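Local coordinates for phosphate-binding protein PstS (Borrelia burgdorferi, PDB 4N13), which binds inorganic phosphate with micromolar affinity and serves as the solute-binding component of an ABC transporter that imports phosphate, at residues I92-I97 and P181-Y186; A126-I131 and Q159-G164; A88-T93 and L200-V205. All coordinates share one frame; numbering follows the deposited sequence. Where two conformers were deposited one is given.

Interaction 1 of 3, residues I92-I97 and P181-Y186; sequences ITSPEI and PHSIGY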
loop_
_atom_site.group_PDB
_atom_site.type_symbol
_atom_site.label_atom_id
_atom_site.label_comp_id
_atom_site.label_asym_id
_atom_site.label_seq_id
_atom_site.Cartn_x
_atom_site.Cartn_y
_atom_site.Cartn_z
ATOM N N ILE A 92 -1.138 8.975 11.933
ATOM C CA ILE A 92 -0.880 10.289 12.490
ATOM C C ILE A 92 -1.836 10.558 13.639
ATOM O O ILE A 92 -2.981 10.073 13.652
ATOM C CB ILE A 92 -0.989 11.415 11.443
ATOM C CG1 ILE A 92 -2.315 11.384 10.696
ATOM C CG2 ILE A 92 0.177 11.299 10.451
ATOM C CD1 ILE A 92 -2.578 12.636 9.899
ATOM N N THR A 93 -1.353 11.319 14.622
ATOM C CA THR A 93 -2.177 11.674 15.759
ATOM C C THR A 93 -2.092 13.148 16.033
ATOM O O THR A 93 -1.157 13.849 15.622
ATOM C CB THR A 93 -1.787 10.910 17.053
ATOM O OG1 THR A 93 -0.557 11.407 17.566
ATOM C CG2 THR A 93 -1.682 9.420 16.820
ATOM N N SER A 94 -3.062 13.628 16.795
ATOM C CA SER A 94 -2.943 14.975 17.326
ATOM C C SER A 94 -1.761 15.065 18.305
ATOM O O SER A 94 -1.342 14.068 18.868
ATOM C CB SER A 94 -4.256 15.411 17.936
ATOM O OG SER A 94 -4.711 14.462 18.844
ATOM N N PRO A 95 -1.186 16.260 18.454
ATOM C CA PRO A 95 0.116 16.306 19.127
ATOM C C PRO A 95 0.091 16.260 20.654
ATOM O O PRO A 95 1.147 16.232 21.261
ATOM C CB PRO A 95 0.717 17.634 18.638
ATOM C CG PRO A 95 -0.459 18.472 18.261
ATOM C CD PRO A 95 -1.506 17.517 17.758
ATOM N N GLU A 96 -1.096 16.283 21.247
ATOM C CA GLU A 96 -1.203 16.296 22.698
ATOM C C GLU A 96 -1.232 14.886 23.277
ATOM O O GLU A 96 -1.013 14.710 24.475
ATOM C CB GLU A 96 -2.404 17.132 23.163
ATOM C CG GLU A 96 -3.728 16.391 23.288
ATOM C CD GLU A 96 -4.383 16.083 21.949
ATOM O OE1 GLU A 96 -5.570 16.442 21.771
ATOM O OE2 GLU A 96 -3.733 15.454 21.090
ATOM N N ILE A 97 -1.456 13.878 22.434
ATOM C CA ILE A 97 -1.273 12.503 22.887
ATOM C C ILE A 97 0.230 12.232 22.839
ATOM O O ILE A 97 0.875 12.403 21.801
ATOM C CB ILE A 97 -2.075 11.429 22.071
ATOM C CG1 ILE A 97 -1.174 10.679 21.082
ATOM C CG2 ILE A 97 -3.296 12.036 21.388
ATOM C CD1 ILE A 97 -1.874 9.532 20.373
ATOM N N PRO A 181 -9.430 16.777 18.925
ATOM C CA PRO A 181 -8.531 16.394 20.014
ATOM C C PRO A 181 -8.401 14.875 20.141
ATOM O O PRO A 181 -9.304 14.115 19.797
ATOM C CB PRO A 181 -9.182 17.008 21.261
ATOM C CG PRO A 181 -10.576 17.279 20.884
ATOM C CD PRO A 181 -10.661 17.420 19.399
ATOM N N HIS A 182 -7.256 14.438 20.650
ATOM C CA HIS A 182 -6.992 13.038 20.958
ATOM C C HIS A 182 -7.334 12.104 19.818
ATOM O O HIS A 182 -7.900 11.034 20.032
ATOM C CB HIS A 182 -7.735 12.656 22.230
ATOM C CG HIS A 182 -7.371 13.522 23.396
ATOM N ND1 HIS A 182 -8.266 14.371 24.007
ATOM C CD2 HIS A 182 -6.197 13.674 24.056
ATOM C CE1 HIS A 182 -7.664 15.008 24.996
ATOM N NE2 HIS A 182 -6.407 14.602 25.048
ATOM N N SER A 183 -6.941 12.490 18.606
ATOM C CA SER A 183 -7.364 11.823 17.397
ATOM C C SER A 183 -6.235 11.049 16.737
ATOM O O SER A 183 -5.055 11.286 16.980
ATOM C CB SER A 183 -7.969 12.834 16.424
ATOM O OG SER A 183 -7.008 13.749 16.013
ATOM N N ILE A 184 -6.641 10.097 15.906
ATOM C CA ILE A 184 -5.738 9.253 15.141
ATOM C C ILE A 184 -6.392 8.973 13.785
ATOM O O ILE A 184 -7.589 8.671 13.709
ATOM C CB ILE A 184 -5.378 7.928 15.887
ATOM C CG1 ILE A 184 -4.431 7.073 15.039
ATOM C CG2 ILE A 184 -6.629 7.136 16.301
ATOM C CD1 ILE A 184 -3.862 5.894 15.800
ATOM N N GLY A 185 -5.591 9.044 12.728
ATOM C CA GLY A 185 -6.015 8.712 11.379
ATOM C C GLY A 185 -4.882 8.082 10.596
ATOM O O GLY A 185 -3.764 7.958 11.110
ATOM N N TYR A 186 -5.153 7.714 9.349
ATOM C CA TYR A 186 -4.127 7.139 8.490
ATOM C C TYR A 186 -4.100 7.794 7.134
ATOM O O TYR A 186 -5.129 8.180 6.592
ATOM C CB TYR A 186 -4.282 5.630 8.323
ATOM C CG TYR A 186 -5.639 5.128 7.869
ATOM C CD1 TYR A 186 -5.956 5.049 6.516
ATOM C CD2 TYR A 186 -6.592 4.721 8.782
ATOM C CE1 TYR A 186 -7.175 4.585 6.101
ATOM C CE2 TYR A 186 -7.826 4.253 8.360
ATOM C CZ TYR A 186 -8.110 4.189 7.008
ATOM O OH TYR A 186 -9.306 3.696 6.535
#

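Interaction 2 of 3, residues A126-I131 and Q159-G164; sequences AKINFI and QFRQDG. With EDO (1,2-ethanediol), chain F.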
loop_
_atom_site.group_PDB
_atom_site.type_symbol
_atom_site.label_atom_id
_atom_site.label_comp_id
_atom_site.label_asym_id
_atom_site.label_seq_id
_atom_site.Cartn_x
_atom_site.Cartn_y
_atom_site.Cartn_z
ATOM N N ALA A 126 -8.276 9.795 27.994
ATOM C CA ALA A 126 -8.886 10.565 26.922
ATOM C C ALA A 126 -9.490 9.609 25.919
ATOM O O ALA A 126 -8.830 8.690 25.461
ATOM C CB ALA A 126 -7.857 11.446 26.246
ATOM N N LYS A 127 -10.758 9.822 25.594
ATOM C CA LYS A 127 -11.433 9.029 24.587
ATOM C C LYS A 127 -10.696 9.215 23.258
ATOM O O LYS A 127 -10.219 10.305 22.939
ATOM C CB LYS A 127 -12.884 9.485 24.470
ATOM C CG LYS A 127 -13.718 8.752 23.446
ATOM C CD LYS A 127 -14.255 7.445 24.013
ATOM C CE LYS A 127 -15.161 6.733 23.024
ATOM N NZ LYS A 127 -15.683 5.475 23.581
ATOM N N ILE A 128 -10.568 8.135 22.497
ATOM C CA ILE A 128 -9.922 8.185 21.188
ATOM C C ILE A 128 -10.938 8.635 20.143
ATOM O O ILE A 128 -11.994 8.014 19.985
ATOM C CB ILE A 128 -9.388 6.799 20.785
ATOM C CG1 ILE A 128 -8.367 6.310 21.811
ATOM C CG2 ILE A 128 -8.792 6.842 19.380
ATOM C CD1 ILE A 128 -7.783 4.939 21.521
ATOM N N ASN A 129 -10.594 9.683 19.405
ATOM C CA ASN A 129 -11.349 10.085 18.234
ATOM C C ASN A 129 -10.683 9.497 16.996
ATOM O O ASN A 129 -9.655 9.982 16.522
ATOM C CB ASN A 129 -11.424 11.604 18.153
ATOM C CG ASN A 129 -12.400 12.169 19.123
ATOM O OD1 ASN A 129 -13.539 11.704 19.201
ATOM N ND2 ASN A 129 -11.978 13.172 19.885
ATOM N N PHE A 130 -11.256 8.412 16.509
ATOM C CA PHE A 130 -10.749 7.712 15.342
ATOM C C PHE A 130 -11.290 8.357 14.079
ATOM O O PHE A 130 -12.511 8.449 13.892
ATOM C CB PHE A 130 -11.176 6.247 15.419
ATOM C CG PHE A 130 -10.960 5.476 14.156
ATOM C CD1 PHE A 130 -9.760 5.571 13.461
ATOM C CD2 PHE A 130 -11.946 4.614 13.685
ATOM C CE1 PHE A 130 -9.567 4.840 12.291
ATOM C CE2 PHE A 130 -11.742 3.863 12.528
ATOM C CZ PHE A 130 -10.555 3.978 11.836
ATOM N N ILE A 131 -10.379 8.781 13.200
ATOM C CA ILE A 131 -10.713 9.386 11.913
ATOM C C ILE A 131 -10.474 8.310 10.864
ATOM O O ILE A 131 -9.356 7.821 10.711
ATOM C CB ILE A 131 -9.824 10.592 11.641
ATOM C CG1 ILE A 131 -10.042 11.654 12.739
ATOM C CG2 ILE A 131 -10.103 11.162 10.266
ATOM C CD1 ILE A 131 -8.916 12.686 12.823
ATOM N N GLN A 159 -13.973 -5.588 11.541
ATOM C CA GLN A 159 -14.705 -4.463 11.011
ATOM C C GLN A 159 -14.257 -3.206 11.737
ATOM O O GLN A 159 -13.901 -3.248 12.913
ATOM C CB GLN A 159 -16.203 -4.677 11.199
ATOM C CG GLN A 159 -16.736 -5.897 10.467
ATOM C CD GLN A 159 -16.357 -5.926 8.987
ATOM O OE1 GLN A 159 -16.443 -4.909 8.287
ATOM N NE2 GLN A 159 -15.932 -7.096 8.504
ATOM N N PHE A 160 -14.259 -2.085 11.031
ATOM C CA PHE A 160 -13.880 -0.824 11.640
ATOM C C PHE A 160 -14.910 -0.396 12.696
ATOM O O PHE A 160 -16.117 -0.622 12.551
ATOM C CB PHE A 160 -13.795 0.276 10.581
ATOM C CG PHE A 160 -12.542 0.254 9.734
ATOM C CD1 PHE A 160 -11.330 0.654 10.238
ATOM C CD2 PHE A 160 -12.613 -0.127 8.408
ATOM C CE1 PHE A 160 -10.206 0.672 9.432
ATOM C CE2 PHE A 160 -11.497 -0.102 7.612
ATOM C CZ PHE A 160 -10.292 0.310 8.129
ATOM N N ARG A 161 -14.402 0.233 13.755
ATOM C CA ARG A 161 -15.209 0.957 14.732
ATOM C C ARG A 161 -16.228 1.774 13.963
ATOM O O ARG A 161 -15.876 2.520 13.063
ATOM C CB ARG A 161 -14.289 1.855 15.575
ATOM C CG ARG A 161 -14.987 2.662 16.618
ATOM C CD ARG A 161 -13.999 3.458 17.438
ATOM N NE ARG A 161 -14.730 4.446 18.227
ATOM C CZ ARG A 161 -14.171 5.388 18.985
ATOM N NH1 ARG A 161 -12.852 5.467 19.081
ATOM N NH2 ARG A 161 -14.941 6.266 19.626
ATOM N N GLN A 162 -17.501 1.615 14.302
ATOM C CA GLN A 162 -18.571 2.145 13.463
ATOM C C GLN A 162 -18.805 3.642 13.631
ATOM O O GLN A 162 -19.343 4.279 12.729
ATOM C CB GLN A 162 -19.864 1.353 13.683
ATOM C CG GLN A 162 -19.807 -0.060 13.110
ATOM C CD GLN A 162 -19.546 -0.077 11.602
ATOM O OE1 GLN A 162 -20.408 0.307 10.800
ATOM N NE2 GLN A 162 -18.359 -0.533 11.212
ATOM N N ASP A 163 -18.383 4.210 14.762
ATOM C CA ASP A 163 -18.528 5.638 14.978
ATOM C C ASP A 163 -17.246 6.419 14.678
ATOM O O ASP A 163 -16.998 7.460 15.283
ATOM C CB ASP A 163 -19.017 5.940 16.402
ATOM C CG ASP A 163 -18.035 5.511 17.468
ATOM O OD1 ASP A 163 -17.371 4.476 17.276
ATOM O OD2 ASP A 163 -17.927 6.209 18.505
ATOM N N GLY A 164 -16.450 5.953 13.726
ATOM C CA GLY A 164 -15.335 6.750 13.248
ATOM C C GLY A 164 -15.797 8.010 12.527
ATOM O O GLY A 164 -16.914 8.066 12.011
HETATM C C1 EDO F . -16.965 3.054 9.480
HETATM O O1 EDO F . -15.959 2.557 8.587
HETATM C C2 EDO F . -16.510 4.316 10.212
HETATM O O2 EDO F . -15.305 4.084 10.949
HETATM O O HOH W 1 -14.120 7.890 16.816
#

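Interaction 3 of 3, residues A88-T93 and L200-V205; sequences ALIFIT and LNILSV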
loop_
_atom_site.group_PDB
_atom_site.type_symbol
_atom_site.label_atom_id
_atom_site.label_comp_id
_atom_site.label_asym_id
_atom_site.label_seq_id
_atom_site.Cartn_x
_atom_site.Cartn_y
_atom_site.Cartn_z
ATOM N N ALA A 88 2.692 2.422 0.935
ATOM C CA ALA A 88 2.729 2.437 2.394
ATOM C C ALA A 88 1.771 3.443 2.998
ATOM O O ALA A 88 1.527 4.507 2.424
ATOM C CB ALA A 88 4.151 2.725 2.882
ATOM N N LEU A 89 1.262 3.115 4.176
ATOM C CA LEU A 89 0.407 4.031 4.940
ATOM C C LEU A 89 1.009 4.247 6.307
ATOM O O LEU A 89 1.683 3.359 6.855
ATOM C CB LEU A 89 -1.015 3.495 5.080
ATOM C CG LEU A 89 -1.711 3.341 3.732
ATOM C CD1 LEU A 89 -1.540 1.913 3.190
ATOM C CD2 LEU A 89 -3.145 3.771 3.850
ATOM N N ILE A 90 0.732 5.422 6.859
ATOM C CA ILE A 90 1.261 5.824 8.147
ATOM C C ILE A 90 0.119 6.361 9.000
ATOM O O ILE A 90 -0.920 6.789 8.487
ATOM C CB ILE A 90 2.369 6.888 7.973
ATOM C CG1 ILE A 90 1.803 8.211 7.461
ATOM C CG2 ILE A 90 3.421 6.350 7.017
ATOM C CD1 ILE A 90 2.850 9.305 7.232
ATOM N N PHE A 91 0.309 6.272 10.301
ATOM C CA PHE A 91 -0.678 6.711 11.272
ATOM C C PHE A 91 -0.236 8.013 11.927
ATOM O O PHE A 91 0.904 8.136 12.398
ATOM C CB PHE A 91 -0.917 5.607 12.294
ATOM C CG PHE A 91 -1.779 4.512 11.736
ATOM C CD1 PHE A 91 -3.147 4.537 11.944
ATOM C CD2 PHE A 91 -1.260 3.531 10.918
ATOM C CE1 PHE A 91 -3.981 3.565 11.395
ATOM C CE2 PHE A 91 -2.105 2.554 10.355
ATOM C CZ PHE A 91 -3.447 2.587 10.621
ATOM N N ILE A 92 -1.138 8.975 11.933
ATOM C CA ILE A 92 -0.880 10.289 12.490
ATOM C C ILE A 92 -1.836 10.558 13.639
ATOM O O ILE A 92 -2.981 10.073 13.652
ATOM C CB ILE A 92 -0.989 11.415 11.443
ATOM C CG1 ILE A 92 -2.315 11.384 10.696
ATOM C CG2 ILE A 92 0.177 11.299 10.451
ATOM C CD1 ILE A 92 -2.578 12.636 9.899
ATOM N N THR A 93 -1.353 11.319 14.622
ATOM C CA THR A 93 -2.177 11.674 15.759
ATOM C C THR A 93 -2.092 13.148 16.033
ATOM O O THR A 93 -1.157 13.849 15.622
ATOM C CB THR A 93 -1.787 10.910 17.053
ATOM O OG1 THR A 93 -0.557 11.407 17.566
ATOM C CG2 THR A 93 -1.682 9.420 16.820
ATOM N N LEU A 200 1.576 17.617 13.211
ATOM C CA LEU A 200 1.035 16.366 13.723
ATOM C C LEU A 200 2.160 15.408 14.040
ATOM O O LEU A 200 3.314 15.733 13.825
ATOM C CB LEU A 200 0.040 15.761 12.733
ATOM C CG LEU A 200 -1.059 16.749 12.339
ATOM C CD1 LEU A 200 -1.985 16.088 11.307
ATOM C CD2 LEU A 200 -1.850 17.272 13.544
ATOM N N ASN A 201 1.833 14.269 14.642
ATOM C CA ASN A 201 2.826 13.257 14.982
ATOM C C ASN A 201 2.594 11.967 14.222
ATOM O O ASN A 201 1.497 11.456 14.238
ATOM C CB ASN A 201 2.799 12.948 16.480
ATOM C CG ASN A 201 4.094 12.262 16.944
ATOM O OD1 ASN A 201 5.175 12.842 16.865
ATOM N ND2 ASN A 201 3.996 11.005 17.326
ATOM N N ILE A 202 3.643 11.437 13.597
ATOM C CA ILE A 202 3.591 10.144 12.931
ATOM C C ILE A 202 4.046 9.072 13.910
ATOM O O ILE A 202 5.136 9.159 14.477
ATOM C CB ILE A 202 4.527 10.119 11.711
ATOM C CG1 ILE A 202 4.103 11.183 10.692
ATOM C CG2 ILE A 202 4.526 8.728 11.075
ATOM C CD1 ILE A 202 5.141 11.508 9.654
ATOM N N LEU A 203 3.229 8.046 14.101
ATOM C CA LEU A 203 3.555 6.966 15.011
ATOM C C LEU A 203 4.564 6.000 14.415
ATOM O O LEU A 203 4.513 5.672 13.227
ATOM C CB LEU A 203 2.299 6.165 15.363
ATOM C CG LEU A 203 1.246 6.881 16.184
ATOM C CD1 LEU A 203 0.018 6.012 16.348
ATOM C CD2 LEU A 203 1.780 7.348 17.534
ATOM N N SER A 204 5.447 5.483 15.254
ATOM C CA SER A 204 6.132 4.241 14.903
ATOM C C SER A 204 5.196 3.070 15.164
ATOM O O SER A 204 4.306 3.137 16.036
ATOM C CB SER A 204 7.453 4.085 15.676
ATOM O OG SER A 204 7.272 4.044 17.079
ATOM N N VAL A 205 5.372 2.015 14.377
ATOM C CA VAL A 205 4.565 0.803 14.486
ATOM C C VAL A 205 5.527 -0.347 14.753
ATOM O O VAL A 205 6.497 -0.550 14.014
ATOM C CB VAL A 205 3.753 0.555 13.195
ATOM C CG1 VAL A 205 2.950 -0.737 13.294
ATOM C CG2 VAL A 205 2.822 1.719 12.935
HETATM O O HOH W 2 2.771 5.106 11.082
#

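Interaction 1 of 3, residues I92-I97 and P181-Y186
I92 and T93 pair antiparallel with G185 and I184, joining strands 80-93 and 183-188 in the mixed sheet of this class II periplasmic binding protein. The tight part lies here, at the buried end. I92 and G185 form a hydrogen-bonded pair, with I92 N to G185 O at 2.9 Å and G185 N to I92 O at 3.0 Å. I92 CG1 lies beside G185 O, and the side chain packs outward onto V173 and I174 of helix 170-179. On the other face, in the next, non-hydrogen-bonded pair, T93 CG2 meets I184 CG1 at 4.0 Å.

Toward solvent the strand pairing gives way to polar contacts around the type I turn S94-I97. S94 N still reaches S183 O (3.1 Å), but the next bond uses a side chain: S94 OG, held between its own N and carbonyl carbon (chi1 52°), accepts a bond from S183 N at 3.0 Å. E96 is exposed and was deposited in two conformers; the contacts that follow belong to the one given. In it, S94 OG donates to the syn lone pair of E96 OE2 (2.6 Å). The carboxylate stacks on the partly exposed H182 ring, the planes 17° apart, with E96 OE1 3.6 Å above the ring centre. From above the carboxylate plane of this same conformer, H182 N donates to E96 OE1 at 2.8 Å.

Interaction 2 of 3, residues A126-I131 and Q159-G164
R161 and F130 carry most of this contact, which lies within a beta-alpha-beta crossover: from strand 129-133 the chain passes through helix 138-151 and the loop holding 159-164 to the parallel, neighbouring strand 165-167. The loop closes with a type I turn, R161-G164, against F130.

Apolar contact centres on F130. F160 CD1 approaches the edge of its ring, 3.8 Å from F130 CZ, while F160 also packs against I143 and L148 of helix 138-151. The aliphatic part of R161 runs past the F130 ring in the opposite direction, and G164 CA comes near F130 CD2.

The polar group starts from the extended R161 chain, with CG anti to N (chi1 180°). R161 NH1 donates to I128 O at 2.8 Å, from above the carbonyl plane. D163 receives R161 side-on in a salt bridge, NE to OD1 at 2.8 Å and NH2 to OD2 at 3.2 Å. K127 CE lies by R161 NH2, with K127 NZ, a like charge, 4.1 Å from that nitrogen; D163 would neutralise R161 and so probably ease their proximity, while K127 NZ bonds to Q116 OE1.

A 1,2-ethanediol, an incidental guest probably from the crystallisation liquor, donates through O2 to R161 O (2.7 Å) and also bonds N132. Water 1 bridges the segments: 3.2 Å over the guanidinium centre of R161, it accepts from F130 N (2.9 Å) and donates to D163 O.

Interaction 3 of 3, residues A88-T93 and L200-V205
F91 touches L203 through its CB, 4.2 Å from L203 CD1, and not through its ring. CG stands anti to the carbonyl carbon (chi1 -77°), which carries the flat ring off toward I143 and L147 of helix 138-151, with G185 O and Y186 CB near its CD1 and CE1. The other flat side chain, N201, likewise meets its partner at the root: N201 CB lies 3.8 Å from T93 OG1, the two side chains side by side and pointing the same way.

Between them runs a short antiparallel ladder. T93 N donates to N201 O at 2.9 Å and N201 N to T93 O at 3.2 Å, both within the carbonyl planes, and L203 N reaches F91 O at 2.9 Å. The strands then diverge, and water 2 takes over, accepting from F91 N and donating to L203 O, so both peptide atoms stay satisfied.

The two faces of the pairing differ. T93 and N201 put polar groups on one, where T93 CG2 also packs against L203 CD1 (3.8 Å), the side chains crossing at about a right angle. The other is aliphatic: I92 CG2 meets I202 CG1 at 3.9 Å, I92 CD1 meets L200 CD1 at 3.8 Å, and I90 reaches I202. That isoleucine layer is covered by A192 and S195 of helix 192-197, while strand 183-188 pairs with strand 80-93 and brings I184 against L203.

Interactions 1 and 3 share strand 80-93: I92 and T93 are paired with 183-188 in the first and with 201-205 in the second, so the strand runs between two antiparallel neighbours. Interaction 2 extends the same sheet on the far side of 183-188, where I131 N bonds to I184 O and N129 ND2 to P181 O. All three are largely buried; interactions 1 and 2 have exposed margins (E96 and P181; K127), interaction 3 no exposed touching residue. Interaction 3, nearest the chain's centre, is backbone ladder and aliphatic packing; interaction 1 passes from such a ladder to a serine and carboxylate network running from buried S94 out to exposed E96; interaction 2 lacks a ladder, relying on aromatic contact and a buried arginine.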